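Local coordinates for protein D-aminopeptidase (PDB 1HI9) that hydrolyses N-terminal residues of peptides containing D-amino acids, using two zinc ions per subunit inside the central chamber of a homodecamer, at residues E37-C42 against E69-E74; P84-E89 against E256-M261; F119-F124 against L219-A224; D145-M150 against V208-P213; T169-K174 against T195-F200. All coordinates share one frame; numbering follows the deposited sequence.

How the contacts relate
Contact 3 buries the most surface and contact 1 the least. Contacts 3 and 4 are buried, whereas 1, 2 and 5 are partly open. Contacts 1, 4 and 5 meet through helices 28-48 and 187-203, which pack on the mixed sheet; contacts 4 and 5 use its neighbouring strands 148-152 and 169-176. Contact 2 meets contact 3 where Met261 of helix 254-268 packs on Phe124; Leu219 also touches that helix. Chemistry follows place. Contact 3 is a bulged strand pair with a salt bridge, contact 2 aromatic and aliphatic packing beside the zinc site, contact 4 proline packing with one water, contact 1 an asparagine amide bonded to a loop backbone, and contact 5 mostly aliphatic packing with one weak bond.

Contact 1. Residues E37-C42 against E69-E74; sequences EEANYC and EKLHPE
Asn40, on helix 28-48, sets its side-chain amide against the backbone of Lys70, Leu71 and His72. Its CG lies beside the backbone N and anti to the carbonyl carbon (chi1 -74°), which swings the amide toward the loop. ND2 of Asn40 donates to Lys70 O at 3.1 Å with an N-H...O angle of 159°, and that acceptor lies in the amide plane. On the other branch, Asn40 OD1 takes a weak bond from His72 N; the 2.7 Å distance is short, but the angle at the hydrogen is only 129°. The amide therefore spans Leu71, whose CD1 stands 3.6 Å from Asn40 OD1 and 4.3 Å from Ala39 CB.

In the second shell, His72 turns its ring edge toward the following residues, and its ND1 accepts the Glu74 backbone N at 3.1 Å in the ring plane. Ile43 and Phe47 of the same helix lie against Leu71 and the His72 ring. Glu69 and Glu74 form salt bridges with Arg30 and Lys189 of the second subunit.

The two bonds, one of them weak, would favour this rotation of the amide and tie an irregular loop to the helix. ND1 of His72, acting as acceptor, probably carries no proton, which would suit a neutral ring.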
# COMPACT_ATOMS: atom_id res chain seq x y z
N GLU A 37 30.00 16.47 -7.52
CA GLU A 37 30.73 17.72 -7.58
C GLU A 37 31.97 17.70 -6.69
O GLU A 37 33.00 18.25 -7.07
CB GLU A 37 29.81 18.88 -7.22
CG GLU A 37 28.73 19.06 -8.27
CD GLU A 37 27.84 20.24 -8.00
OE1 GLU A 37 27.27 20.32 -6.88
OE2 GLU A 37 27.70 21.08 -8.91
N GLU A 38 31.87 17.05 -5.54
CA GLU A 38 33.00 16.95 -4.62
C GLU A 38 34.14 16.23 -5.32
O GLU A 38 35.29 16.65 -5.24
CB GLU A 38 32.61 16.18 -3.35
CG GLU A 38 33.78 15.95 -2.40
CD GLU A 38 33.39 16.13 -0.93
OE1 GLU A 38 32.75 17.14 -0.59
OE2 GLU A 38 33.73 15.26 -0.10
N ALA A 39 33.82 15.15 -6.01
CA ALA A 39 34.82 14.38 -6.73
C ALA A 39 35.44 15.22 -7.85
O ALA A 39 36.64 15.12 -8.11
CB ALA A 39 34.19 13.11 -7.32
N ASN A 40 34.63 16.04 -8.52
CA ASN A 40 35.14 16.87 -9.60
C ASN A 40 36.23 17.81 -9.11
O ASN A 40 37.22 18.03 -9.81
CB ASN A 40 34.02 17.68 -10.27
CG ASN A 40 33.13 16.82 -11.16
OD1 ASN A 40 33.57 15.80 -11.71
ND2 ASN A 40 31.89 17.24 -11.33
N TYR A 41 36.09 18.34 -7.90
CA TYR A 41 37.12 19.24 -7.39
C TYR A 41 38.47 18.53 -7.38
O TYR A 41 39.47 19.08 -7.84
CB TYR A 41 36.77 19.73 -5.98
CG TYR A 41 35.71 20.79 -5.95
CD1 TYR A 41 34.46 20.53 -5.41
CD2 TYR A 41 35.97 22.08 -6.42
CE1 TYR A 41 33.49 21.51 -5.34
CE2 TYR A 41 35.00 23.08 -6.35
CZ TYR A 41 33.76 22.79 -5.80
OH TYR A 41 32.80 23.77 -5.69
N CYS A 42 38.49 17.30 -6.87
CA CYS A 42 39.74 16.54 -6.82
C CYS A 42 40.24 16.14 -8.19
O CYS A 42 41.44 16.23 -8.48
CB CYS A 42 39.56 15.29 -5.95
SG CYS A 42 39.16 15.67 -4.22
N GLU A 69 26.78 11.72 -16.18
CA GLU A 69 26.55 12.88 -17.03
C GLU A 69 27.08 14.20 -16.44
O GLU A 69 27.08 15.23 -17.12
CB GLU A 69 25.06 13.02 -17.36
CG GLU A 69 24.13 13.11 -16.16
CD GLU A 69 23.66 11.75 -15.65
OE1 GLU A 69 22.52 11.34 -16.00
OE2 GLU A 69 24.43 11.09 -14.92
N LYS A 70 27.52 14.17 -15.18
CA LYS A 70 28.04 15.39 -14.55
C LYS A 70 29.47 15.26 -14.05
O LYS A 70 30.06 16.24 -13.61
CB LYS A 70 27.13 15.83 -13.41
CG LYS A 70 25.92 16.64 -13.87
CD LYS A 70 24.95 16.86 -12.72
CE LYS A 70 23.88 17.88 -13.07
NZ LYS A 70 24.44 19.27 -13.19
N LEU A 71 30.03 14.06 -14.11
CA LEU A 71 31.39 13.86 -13.65
C LEU A 71 32.34 14.49 -14.66
O LEU A 71 31.98 14.69 -15.81
CB LEU A 71 31.70 12.36 -13.53
CG LEU A 71 32.97 12.00 -12.77
CD1 LEU A 71 32.77 12.27 -11.29
CD2 LEU A 71 33.33 10.54 -13.01
N HIS A 72 33.55 14.83 -14.21
CA HIS A 72 34.56 15.44 -15.07
C HIS A 72 34.69 14.55 -16.30
O HIS A 72 35.01 13.37 -16.20
CB HIS A 72 35.90 15.55 -14.34
CG HIS A 72 36.88 16.47 -15.01
ND1 HIS A 72 37.38 16.24 -16.27
CD2 HIS A 72 37.47 17.61 -14.57
CE1 HIS A 72 38.23 17.20 -16.59
NE2 HIS A 72 38.30 18.05 -15.58
N PRO A 73 34.45 15.13 -17.49
CA PRO A 73 34.51 14.42 -18.78
C PRO A 73 35.83 13.71 -19.09
O PRO A 73 35.83 12.71 -19.80
CB PRO A 73 34.18 15.52 -19.79
CG PRO A 73 34.73 16.75 -19.12
CD PRO A 73 34.28 16.57 -17.70
N GLU A 74 36.93 14.22 -18.56
CA GLU A 74 38.23 13.61 -18.81
C GLU A 74 38.57 12.49 -17.83
O GLU A 74 39.68 11.94 -17.85
CB GLU A 74 39.34 14.66 -18.80
CG GLU A 74 39.40 15.46 -20.09
CD GLU A 74 39.40 14.54 -21.31
OE1 GLU A 74 40.30 13.67 -21.40
OE2 GLU A 74 38.49 14.69 -22.16

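Contact 2. Residues P84-E89 against E256-M261; sequences PFSMVE and EAYQAM
Val88 and Met261 lie on opposite faces of the Tyr258 ring. Val88 CG2 makes a CH-pi contact 4.2 Å from the ring centroid and 22° off its normal, while CE of Met261, from the same helix as the tyrosine, lies 3.6 Å above the other face. At the ring edge, Ser86 CB is 3.8 Å from Tyr258 OH; Phe85 O comes obliquely to within 3.3 Å of Tyr258 CE2. Over one face of the Phe85 ring lies the end of the Gln259 side chain, offset toward the rim, the amide and ring planes 18° apart; Phe85 CD2 meets Tyr258 CD2 at 4.1 Å.

Tyr258 holds CG anti to its backbone N (chi1 -165°), which sends the ring out from the helix into the bend of residues 84-89. Met87 CB reaches Tyr258 OH at 3.6 Å, and the hydroxyl hydrogen-bonds Asn137 OD1. The bend is braced from within: Phe85 N donates to Glu89 OE2 at 2.9 Å. Beyond the hydroxyl, the Met87 side chain comes to about 4 Å from a zinc ion and touches Asp8 and Glu133.

The contact thus fits a loop between strands 76-80 and 97-103 onto helix 254-268, with helix 133-143 adjoining both Val88 and Tyr258. Strand 246-250 packs on the same helix through Phe249, and Leu234 of the third subunit packs on Gln259.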
# COMPACT_ATOMS: atom_id res chain seq x y z
N PRO A 84 34.67 -7.61 -8.50
CA PRO A 84 35.62 -8.49 -7.82
C PRO A 84 36.30 -7.87 -6.58
O PRO A 84 36.47 -8.54 -5.56
CB PRO A 84 36.61 -8.84 -8.93
CG PRO A 84 35.73 -8.89 -10.13
CD PRO A 84 34.85 -7.66 -9.96
N PHE A 85 36.67 -6.59 -6.67
CA PHE A 85 37.33 -5.93 -5.54
C PHE A 85 36.62 -4.71 -4.96
O PHE A 85 37.25 -3.82 -4.40
CB PHE A 85 38.80 -5.62 -5.88
CG PHE A 85 39.64 -6.84 -6.04
CD1 PHE A 85 39.78 -7.45 -7.30
CD2 PHE A 85 40.20 -7.47 -4.94
CE1 PHE A 85 40.46 -8.66 -7.43
CE2 PHE A 85 40.87 -8.68 -5.06
CZ PHE A 85 41.01 -9.27 -6.31
N SER A 86 35.30 -4.70 -5.10
CA SER A 86 34.43 -3.67 -4.54
C SER A 86 34.99 -2.25 -4.55
O SER A 86 35.15 -1.66 -5.62
CB SER A 86 34.06 -4.08 -3.10
OG SER A 86 33.08 -3.24 -2.52
N MET A 87 35.26 -1.71 -3.36
CA MET A 87 35.77 -0.35 -3.21
C MET A 87 37.13 -0.06 -3.86
O MET A 87 37.46 1.10 -4.10
CB MET A 87 35.83 0.01 -1.72
CG MET A 87 34.49 -0.07 -1.04
SD MET A 87 34.50 0.54 0.67
CE MET A 87 34.45 2.29 0.41
N VAL A 88 37.92 -1.10 -4.14
CA VAL A 88 39.21 -0.87 -4.78
C VAL A 88 39.32 -1.52 -6.17
O VAL A 88 40.41 -1.78 -6.66
CB VAL A 88 40.40 -1.35 -3.88
CG1 VAL A 88 40.62 -0.34 -2.76
CG2 VAL A 88 40.12 -2.73 -3.30
N GLU A 89 38.17 -1.76 -6.79
CA GLU A 89 38.11 -2.33 -8.12
C GLU A 89 38.83 -1.41 -9.11
O GLU A 89 38.63 -0.19 -9.12
CB GLU A 89 36.66 -2.49 -8.57
CG GLU A 89 36.54 -3.00 -9.99
CD GLU A 89 37.10 -4.41 -10.13
OE1 GLU A 89 37.53 -4.76 -11.26
OE2 GLU A 89 37.09 -5.17 -9.13
N GLU A 256 43.02 -12.23 -1.44
CA GLU A 256 42.08 -13.27 -1.04
C GLU A 256 41.39 -12.85 0.26
O GLU A 256 40.21 -13.14 0.48
CB GLU A 256 42.80 -14.61 -0.82
CG GLU A 256 41.87 -15.81 -0.93
CD GLU A 256 42.47 -17.09 -0.36
OE1 GLU A 256 42.04 -18.19 -0.81
OE2 GLU A 256 43.34 -17.01 0.53
N ALA A 257 42.13 -12.14 1.10
CA ALA A 257 41.60 -11.68 2.37
C ALA A 257 40.48 -10.67 2.11
O ALA A 257 39.47 -10.67 2.81
CB ALA A 257 42.70 -11.02 3.21
N TYR A 258 40.66 -9.84 1.09
CA TYR A 258 39.66 -8.83 0.77
C TYR A 258 38.38 -9.50 0.31
O TYR A 258 37.29 -9.19 0.80
CB TYR A 258 40.18 -7.88 -0.31
CG TYR A 258 39.34 -6.62 -0.44
CD1 TYR A 258 39.47 -5.58 0.48
CD2 TYR A 258 38.39 -6.50 -1.44
CE1 TYR A 258 38.67 -4.44 0.39
CE2 TYR A 258 37.59 -5.37 -1.53
CZ TYR A 258 37.74 -4.34 -0.61
OH TYR A 258 36.94 -3.22 -0.70
N GLN A 259 38.51 -10.42 -0.63
CA GLN A 259 37.33 -11.13 -1.13
C GLN A 259 36.65 -11.97 -0.06
O GLN A 259 35.43 -12.12 -0.07
CB GLN A 259 37.70 -11.98 -2.34
CG GLN A 259 37.95 -11.12 -3.57
CD GLN A 259 38.00 -11.93 -4.85
OE1 GLN A 259 37.77 -11.40 -5.94
NE2 GLN A 259 38.29 -13.22 -4.73
N ALA A 260 37.43 -12.50 0.87
CA ALA A 260 36.85 -13.28 1.95
C ALA A 260 35.98 -12.32 2.76
O ALA A 260 34.91 -12.70 3.24
CB ALA A 260 37.94 -13.87 2.82
N MET A 261 36.42 -11.07 2.89
CA MET A 261 35.66 -10.07 3.63
C MET A 261 34.33 -9.82 2.93
O MET A 261 33.29 -9.78 3.56
CB MET A 261 36.47 -8.77 3.74
CG MET A 261 35.74 -7.60 4.40
SD MET A 261 34.68 -6.69 3.25
CE MET A 261 35.95 -6.04 2.16

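Contact 3. Residues F119-F124 against L219-A224; sequences FGVRHF and LSIEFA
Arg122 and His123 both face Glu222 across an antiparallel strand pair, a classic beta bulge. Glu222 O receives Arg122 N at 2.7 Å and, weakly, His123 N at 3.3 Å, so one carbonyl serves two donors. Glu222 N returns a bond to His123 O at 2.9 Å within the bulge, and Ala224 N binds Gly120 O at 2.8 Å beyond it.

The tight side is apolar. The Ile221 side chain runs alongside Phe124, its CG2 at the ring edge, 3.8 Å from Phe124 CE2. Val121 CG1 crosses toward the same Ile221 CG2 at 4.0 Å and also touches Phe223.

The other side is polar. Arg122 is buried there, and its chain bends at chi3 (58°) beside an extended Glu222 to bring Arg122 NE into a salt bridge with Glu222 OE2 at 3.0 Å; that oxygen lies in the guanidinium plane, and the bond is nearly straight at 163°. Looser packing is confined to the partly exposed His123 and Glu222: His123 ND1 stays 4.0 Å from Glu222 OE1 and has no partner in the model. Arg122 and Glu222 of the fourth subunit add long, weak ion pairs.

Strands 121-126 and 218-223 are thereby joined within an antiparallel sheet, flanked by 129-131 beyond the first and 246-250 beyond the second. Helix 254-268 packs over the apolar side, with Met261 on Phe124.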
# COMPACT_ATOMS: atom_id res chain seq x y z
N PHE A 119 26.27 -2.89 8.39
CA PHE A 119 25.91 -2.51 9.75
C PHE A 119 26.32 -3.57 10.75
O PHE A 119 26.63 -3.27 11.90
CB PHE A 119 24.40 -2.26 9.86
CG PHE A 119 23.92 -1.06 9.08
CD1 PHE A 119 22.76 -1.14 8.30
CD2 PHE A 119 24.61 0.15 9.15
CE1 PHE A 119 22.31 -0.03 7.58
CE2 PHE A 119 24.16 1.26 8.43
CZ PHE A 119 23.01 1.17 7.65
N GLY A 120 26.34 -4.82 10.30
CA GLY A 120 26.68 -5.92 11.18
C GLY A 120 28.10 -6.09 11.69
O GLY A 120 28.32 -6.86 12.63
N VAL A 121 29.08 -5.41 11.11
CA VAL A 121 30.44 -5.61 11.62
C VAL A 121 30.83 -4.59 12.67
O VAL A 121 30.47 -3.40 12.58
CB VAL A 121 31.51 -5.57 10.50
CG1 VAL A 121 31.07 -6.40 9.31
CG2 VAL A 121 31.81 -4.15 10.11
N ARG A 122 31.54 -5.05 13.68
CA ARG A 122 32.01 -4.16 14.74
C ARG A 122 33.46 -3.81 14.50
O ARG A 122 33.85 -2.66 14.72
CB ARG A 122 31.84 -4.81 16.11
CG ARG A 122 30.50 -4.51 16.75
CD ARG A 122 30.42 -5.18 18.08
NE ARG A 122 31.50 -4.77 19.00
CZ ARG A 122 31.51 -3.64 19.69
NH1 ARG A 122 30.51 -2.77 19.57
NH2 ARG A 122 32.51 -3.37 20.51
N HIS A 123 34.24 -4.78 14.06
CA HIS A 123 35.66 -4.56 13.78
C HIS A 123 36.20 -5.49 12.69
O HIS A 123 35.75 -6.63 12.54
CB HIS A 123 36.53 -4.78 15.03
CG HIS A 123 36.31 -3.78 16.12
ND1 HIS A 123 35.70 -4.11 17.32
CD2 HIS A 123 36.60 -2.46 16.19
CE1 HIS A 123 35.63 -3.03 18.08
NE2 HIS A 123 36.17 -2.02 17.42
N PHE A 124 37.17 -4.98 11.95
CA PHE A 124 37.87 -5.73 10.92
C PHE A 124 39.29 -5.84 11.47
O PHE A 124 39.79 -4.89 12.09
CB PHE A 124 37.91 -4.96 9.60
CG PHE A 124 36.71 -5.17 8.72
CD1 PHE A 124 36.39 -4.22 7.74
CD2 PHE A 124 35.93 -6.30 8.84
CE1 PHE A 124 35.29 -4.41 6.90
CE2 PHE A 124 34.84 -6.50 8.01
CZ PHE A 124 34.52 -5.56 7.03
N LEU A 219 42.51 -12.63 8.40
CA LEU A 219 41.38 -11.74 8.47
C LEU A 219 40.50 -12.11 9.65
O LEU A 219 40.18 -13.28 9.84
CB LEU A 219 40.55 -11.82 7.19
CG LEU A 219 39.22 -11.05 7.17
CD1 LEU A 219 39.49 -9.58 7.44
CD2 LEU A 219 38.51 -11.23 5.82
N SER A 220 40.14 -11.13 10.46
CA SER A 220 39.27 -11.36 11.60
C SER A 220 38.13 -10.35 11.50
O SER A 220 38.36 -9.17 11.25
CB SER A 220 40.02 -11.17 12.92
OG SER A 220 40.82 -12.30 13.23
N ILE A 221 36.91 -10.84 11.68
CA ILE A 221 35.76 -9.97 11.62
C ILE A 221 34.92 -10.21 12.86
O ILE A 221 34.49 -11.33 13.12
CB ILE A 221 34.87 -10.27 10.39
CG1 ILE A 221 35.71 -10.21 9.12
CG2 ILE A 221 33.72 -9.25 10.34
CD1 ILE A 221 34.95 -10.56 7.89
N GLU A 222 34.72 -9.16 13.64
CA GLU A 222 33.90 -9.27 14.82
C GLU A 222 32.53 -8.71 14.44
O GLU A 222 32.42 -7.55 14.04
CB GLU A 222 34.48 -8.44 15.96
CG GLU A 222 33.75 -8.63 17.27
CD GLU A 222 34.32 -7.76 18.38
OE1 GLU A 222 35.54 -7.83 18.64
OE2 GLU A 222 33.53 -7.01 18.99
N PHE A 223 31.49 -9.54 14.54
CA PHE A 223 30.14 -9.12 14.19
C PHE A 223 29.36 -8.67 15.42
O PHE A 223 29.74 -8.96 16.56
CB PHE A 223 29.40 -10.27 13.50
CG PHE A 223 30.03 -10.68 12.19
CD1 PHE A 223 30.93 -11.74 12.14
CD2 PHE A 223 29.73 -9.99 11.02
CE1 PHE A 223 31.54 -12.11 10.94
CE2 PHE A 223 30.33 -10.34 9.80
CZ PHE A 223 31.24 -11.40 9.76
N ALA A 224 28.26 -7.95 15.19
CA ALA A 224 27.44 -7.44 16.28
C ALA A 224 26.79 -8.55 17.10
O ALA A 224 26.75 -8.45 18.33
CB ALA A 224 26.38 -6.50 15.73

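Contact 4. Residues D145-M150 against V208-P213; sequences DVPVLM and VKPLTP
Pro147 and Pro210 lie side by side with their rings pointing the same way, Pro147 CD to Pro210 CG being 3.9 Å. Pro147 CA and Pro210 CA are also 3.9 Å apart; no direct backbone hydrogen bond joins the two segments. Pro210 CG also rests 3.4 Å from Asp145 O, while CB of Pro147 faces Val208 O at 3.7 Å. Val208 turns toward the other chain segment, its CG1 anti to the backbone N (chi1 -177°). That methyl, Val208 CG1, reaches Val148 O at 3.5 Å and Pro147 CB at 4.0 Å. Leu149 closes the row, with CD2 meeting Val208 CB at 4.2 Å.

One water supplies the polar link: it accepts from Val148 N at 2.8 Å and donates to Lys209 O. The amide at the start of strand 148-152 is thus satisfied through the solvent molecule.

Asp145, with positive phi, is the C-prime residue of the Schellman motif that ends helix 133-143, so the contact takes in the turn from helix into strand. Strand 148-152 runs between 97-103 and 169-176 in the mixed sheet. Leu202 of helix 187-203 packs on Leu149, Ile165 on both Val148 and Val208, and Ala138 of helix 133-143 on Leu211.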
# COMPACT_ATOMS: atom_id res chain seq x y z
N ASP A 145 51.74 -1.95 -4.18
CA ASP A 145 52.78 -0.95 -3.95
C ASP A 145 52.33 0.45 -4.31
O ASP A 145 53.13 1.27 -4.75
CB ASP A 145 54.05 -1.30 -4.72
CG ASP A 145 54.91 -2.28 -3.98
OD1 ASP A 145 55.43 -1.90 -2.90
OD2 ASP A 145 55.04 -3.44 -4.46
N VAL A 146 51.05 0.71 -4.12
CA VAL A 146 50.51 2.02 -4.41
C VAL A 146 50.21 2.70 -3.09
O VAL A 146 49.55 2.13 -2.23
CB VAL A 146 49.23 1.94 -5.24
CG1 VAL A 146 48.67 3.33 -5.46
CG2 VAL A 146 49.53 1.26 -6.57
N PRO A 147 50.73 3.91 -2.90
CA PRO A 147 50.51 4.66 -1.67
C PRO A 147 49.21 5.48 -1.67
O PRO A 147 48.78 5.98 -2.71
CB PRO A 147 51.74 5.55 -1.60
CG PRO A 147 51.97 5.88 -3.06
CD PRO A 147 51.77 4.54 -3.74
N VAL A 148 48.61 5.61 -0.49
CA VAL A 148 47.39 6.38 -0.33
C VAL A 148 47.86 7.80 -0.06
O VAL A 148 48.22 8.15 1.07
CB VAL A 148 46.55 5.86 0.85
CG1 VAL A 148 45.34 6.73 1.06
CG2 VAL A 148 46.13 4.41 0.59
N LEU A 149 47.86 8.63 -1.09
CA LEU A 149 48.32 10.00 -0.99
C LEU A 149 47.43 10.93 -0.19
O LEU A 149 47.91 11.79 0.55
CB LEU A 149 48.53 10.58 -2.38
CG LEU A 149 49.44 9.76 -3.29
CD1 LEU A 149 49.63 10.48 -4.63
CD2 LEU A 149 50.79 9.54 -2.61
N MET A 150 46.12 10.75 -0.33
CA MET A 150 45.17 11.61 0.35
C MET A 150 43.90 10.86 0.77
O MET A 150 43.49 9.90 0.13
CB MET A 150 44.79 12.76 -0.58
CG MET A 150 43.97 13.86 0.05
SD MET A 150 43.47 15.05 -1.20
CE MET A 150 41.74 15.27 -0.81
N VAL A 208 55.06 9.67 1.22
CA VAL A 208 54.10 8.65 1.60
C VAL A 208 54.44 7.28 1.03
O VAL A 208 54.71 7.15 -0.16
CB VAL A 208 52.68 9.02 1.14
CG1 VAL A 208 51.69 7.97 1.62
CG2 VAL A 208 52.31 10.39 1.67
N LYS A 209 54.42 6.27 1.89
CA LYS A 209 54.74 4.92 1.46
C LYS A 209 53.53 4.00 1.48
O LYS A 209 52.60 4.20 2.25
CB LYS A 209 55.84 4.32 2.35
CG LYS A 209 57.24 4.84 2.06
CD LYS A 209 58.27 3.99 2.80
CE LYS A 209 59.69 4.34 2.38
NZ LYS A 209 60.72 3.40 2.96
N PRO A 210 53.54 2.98 0.61
CA PRO A 210 52.44 2.02 0.52
C PRO A 210 52.27 1.27 1.83
O PRO A 210 53.25 0.96 2.50
CB PRO A 210 52.88 1.09 -0.61
CG PRO A 210 53.70 1.99 -1.49
CD PRO A 210 54.52 2.75 -0.46
N LEU A 211 51.02 1.01 2.20
CA LEU A 211 50.73 0.29 3.43
C LEU A 211 50.88 -1.20 3.13
O LEU A 211 49.90 -1.90 2.89
CB LEU A 211 49.31 0.58 3.90
CG LEU A 211 49.07 0.73 5.40
CD1 LEU A 211 47.59 0.53 5.69
CD2 LEU A 211 49.89 -0.27 6.18
N THR A 212 52.12 -1.68 3.15
CA THR A 212 52.40 -3.08 2.85
C THR A 212 51.69 -4.03 3.81
O THR A 212 51.83 -3.93 5.03
CB THR A 212 53.91 -3.35 2.88
OG1 THR A 212 54.57 -2.43 2.00
CG2 THR A 212 54.21 -4.78 2.44
N PRO A 213 50.91 -4.97 3.25
CA PRO A 213 50.19 -5.95 4.07
C PRO A 213 51.01 -7.21 4.27
O PRO A 213 51.94 -7.48 3.51
CB PRO A 213 48.94 -6.21 3.24
CG PRO A 213 49.52 -6.22 1.85
CD PRO A 213 50.43 -5.01 1.86
O HOH W 1 49.46 3.94 1.54

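Contact 5. Residues T169-K174 against T195-F200; sequences TTAAVK and TEKTAF
Lys197 reaches across to Ala171 and Thr170 through one bend in its chain. Its CG lies beside the backbone N (chi1 -69°), which brings Lys197 CG to 3.8 Å from Ala171 CB; a single bend at chi2 (-73°) follows, and the remainder is extended. The bend turns the methylenes across the strand, where Lys197 CD lies 3.8 Å from Thr169 CG2. Thr169 has CG2 anti to its own backbone N, which points the methyl at the helix and leaves OG1 on the Phe200 side. The Phe200 ring offers an edge: OG1 of Thr169 lies near the ring plane, 3.5 Å from Phe200 CD2.

The lysine tail passes over Thr170 O. Lys197 CD stands 3.3 Å from Thr170 O and Lys197 CE 3.2 Å from it, while Lys197 NZ forms a weak hydrogen bond with Thr170 O at 3.3 Å. The CB of Thr170 points away from the helix, and OG1 bonds Glu162.

Strand 169-173 and helix 195-200 run almost exactly antiparallel, 174° between their directions, with axes 8.4 Å apart. The helix thereby covers one face of the mixed sheet at a strand held between 148-152 and 181-184, and Met150 of the former touches both Ala171 and Thr198.

Three adjacent lysine atoms at nearly one distance from a single carbonyl oxygen imply that the tail passes alongside that oxygen rather than aiming at it. Adhesion here probably rests mainly on the methylenes and methyls, the ammonium adding a modest electrostatic pull toward the carbonyl dipole.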
# COMPACT_ATOMS: atom_id res chain seq x y z
N THR A 169 48.07 12.90 3.52
CA THR A 169 47.39 14.18 3.53
C THR A 169 45.90 13.93 3.75
O THR A 169 45.30 13.07 3.09
CB THR A 169 47.59 14.94 2.20
OG1 THR A 169 48.97 15.31 2.06
CG2 THR A 169 46.75 16.20 2.17
N THR A 170 45.30 14.67 4.67
CA THR A 170 43.89 14.50 4.96
C THR A 170 43.13 15.80 4.78
O THR A 170 43.68 16.89 4.97
CB THR A 170 43.66 13.98 6.39
OG1 THR A 170 44.06 14.98 7.33
CG2 THR A 170 44.47 12.71 6.64
N ALA A 171 41.86 15.68 4.40
CA ALA A 171 41.01 16.84 4.20
C ALA A 171 39.70 16.62 4.93
O ALA A 171 38.86 15.83 4.51
CB ALA A 171 40.76 17.05 2.71
N ALA A 172 39.53 17.34 6.04
CA ALA A 172 38.33 17.23 6.85
C ALA A 172 37.28 18.21 6.37
O ALA A 172 37.24 19.36 6.82
CB ALA A 172 38.67 17.48 8.33
N VAL A 173 36.41 17.77 5.48
CA VAL A 173 35.39 18.65 4.94
C VAL A 173 34.28 18.96 5.93
O VAL A 173 33.47 19.86 5.70
CB VAL A 173 34.79 18.05 3.65
CG1 VAL A 173 35.88 17.91 2.60
CG2 VAL A 173 34.17 16.68 3.95
N LYS A 174 34.22 18.22 7.03
CA LYS A 174 33.21 18.48 8.03
C LYS A 174 33.65 17.94 9.39
O LYS A 174 34.49 17.05 9.47
CB LYS A 174 31.87 17.84 7.61
CG LYS A 174 31.94 16.35 7.30
CD LYS A 174 30.61 15.83 6.80
CE LYS A 174 30.73 14.38 6.35
NZ LYS A 174 29.44 13.83 5.79
N THR A 195 40.70 21.18 -3.13
CA THR A 195 41.61 21.61 -4.19
C THR A 195 43.04 21.76 -3.67
O THR A 195 43.98 21.21 -4.25
CB THR A 195 41.15 22.95 -4.79
OG1 THR A 195 39.85 22.79 -5.35
CG2 THR A 195 42.12 23.40 -5.89
N GLU A 196 43.20 22.51 -2.58
CA GLU A 196 44.51 22.73 -1.98
C GLU A 196 45.12 21.41 -1.51
O GLU A 196 46.25 21.08 -1.84
CB GLU A 196 44.41 23.69 -0.79
CG GLU A 196 43.63 24.96 -1.08
CD GLU A 196 43.46 25.83 0.17
OE1 GLU A 196 43.17 25.27 1.25
OE2 GLU A 196 43.60 27.08 0.05
N LYS A 197 44.34 20.65 -0.74
CA LYS A 197 44.81 19.38 -0.22
C LYS A 197 45.21 18.40 -1.31
O LYS A 197 46.19 17.67 -1.17
CB LYS A 197 43.73 18.77 0.67
CG LYS A 197 43.51 19.52 1.97
CD LYS A 197 44.65 19.32 2.95
CE LYS A 197 44.34 19.99 4.28
NZ LYS A 197 45.36 19.66 5.32
N THR A 198 44.45 18.36 -2.40
CA THR A 198 44.77 17.44 -3.48
C THR A 198 46.08 17.87 -4.12
O THR A 198 46.92 17.02 -4.45
CB THR A 198 43.66 17.43 -4.55
OG1 THR A 198 42.43 16.99 -3.96
CG2 THR A 198 44.03 16.49 -5.69
N ALA A 199 46.27 19.17 -4.29
CA ALA A 199 47.50 19.69 -4.88
C ALA A 199 48.70 19.32 -4.01
O ALA A 199 49.70 18.79 -4.50
CB ALA A 199 47.42 21.20 -5.05
N PHE A 200 48.60 19.60 -2.71
CA PHE A 200 49.69 19.30 -1.80
C PHE A 200 50.00 17.81 -1.76
O PHE A 200 51.17 17.41 -1.75
CB PHE A 200 49.35 19.76 -0.39
CG PHE A 200 50.48 19.56 0.59
CD1 PHE A 200 51.52 20.49 0.68
CD2 PHE A 200 50.53 18.42 1.39
CE1 PHE A 200 52.59 20.28 1.55
CE2 PHE A 200 51.59 18.20 2.26
CZ PHE A 200 52.62 19.13 2.34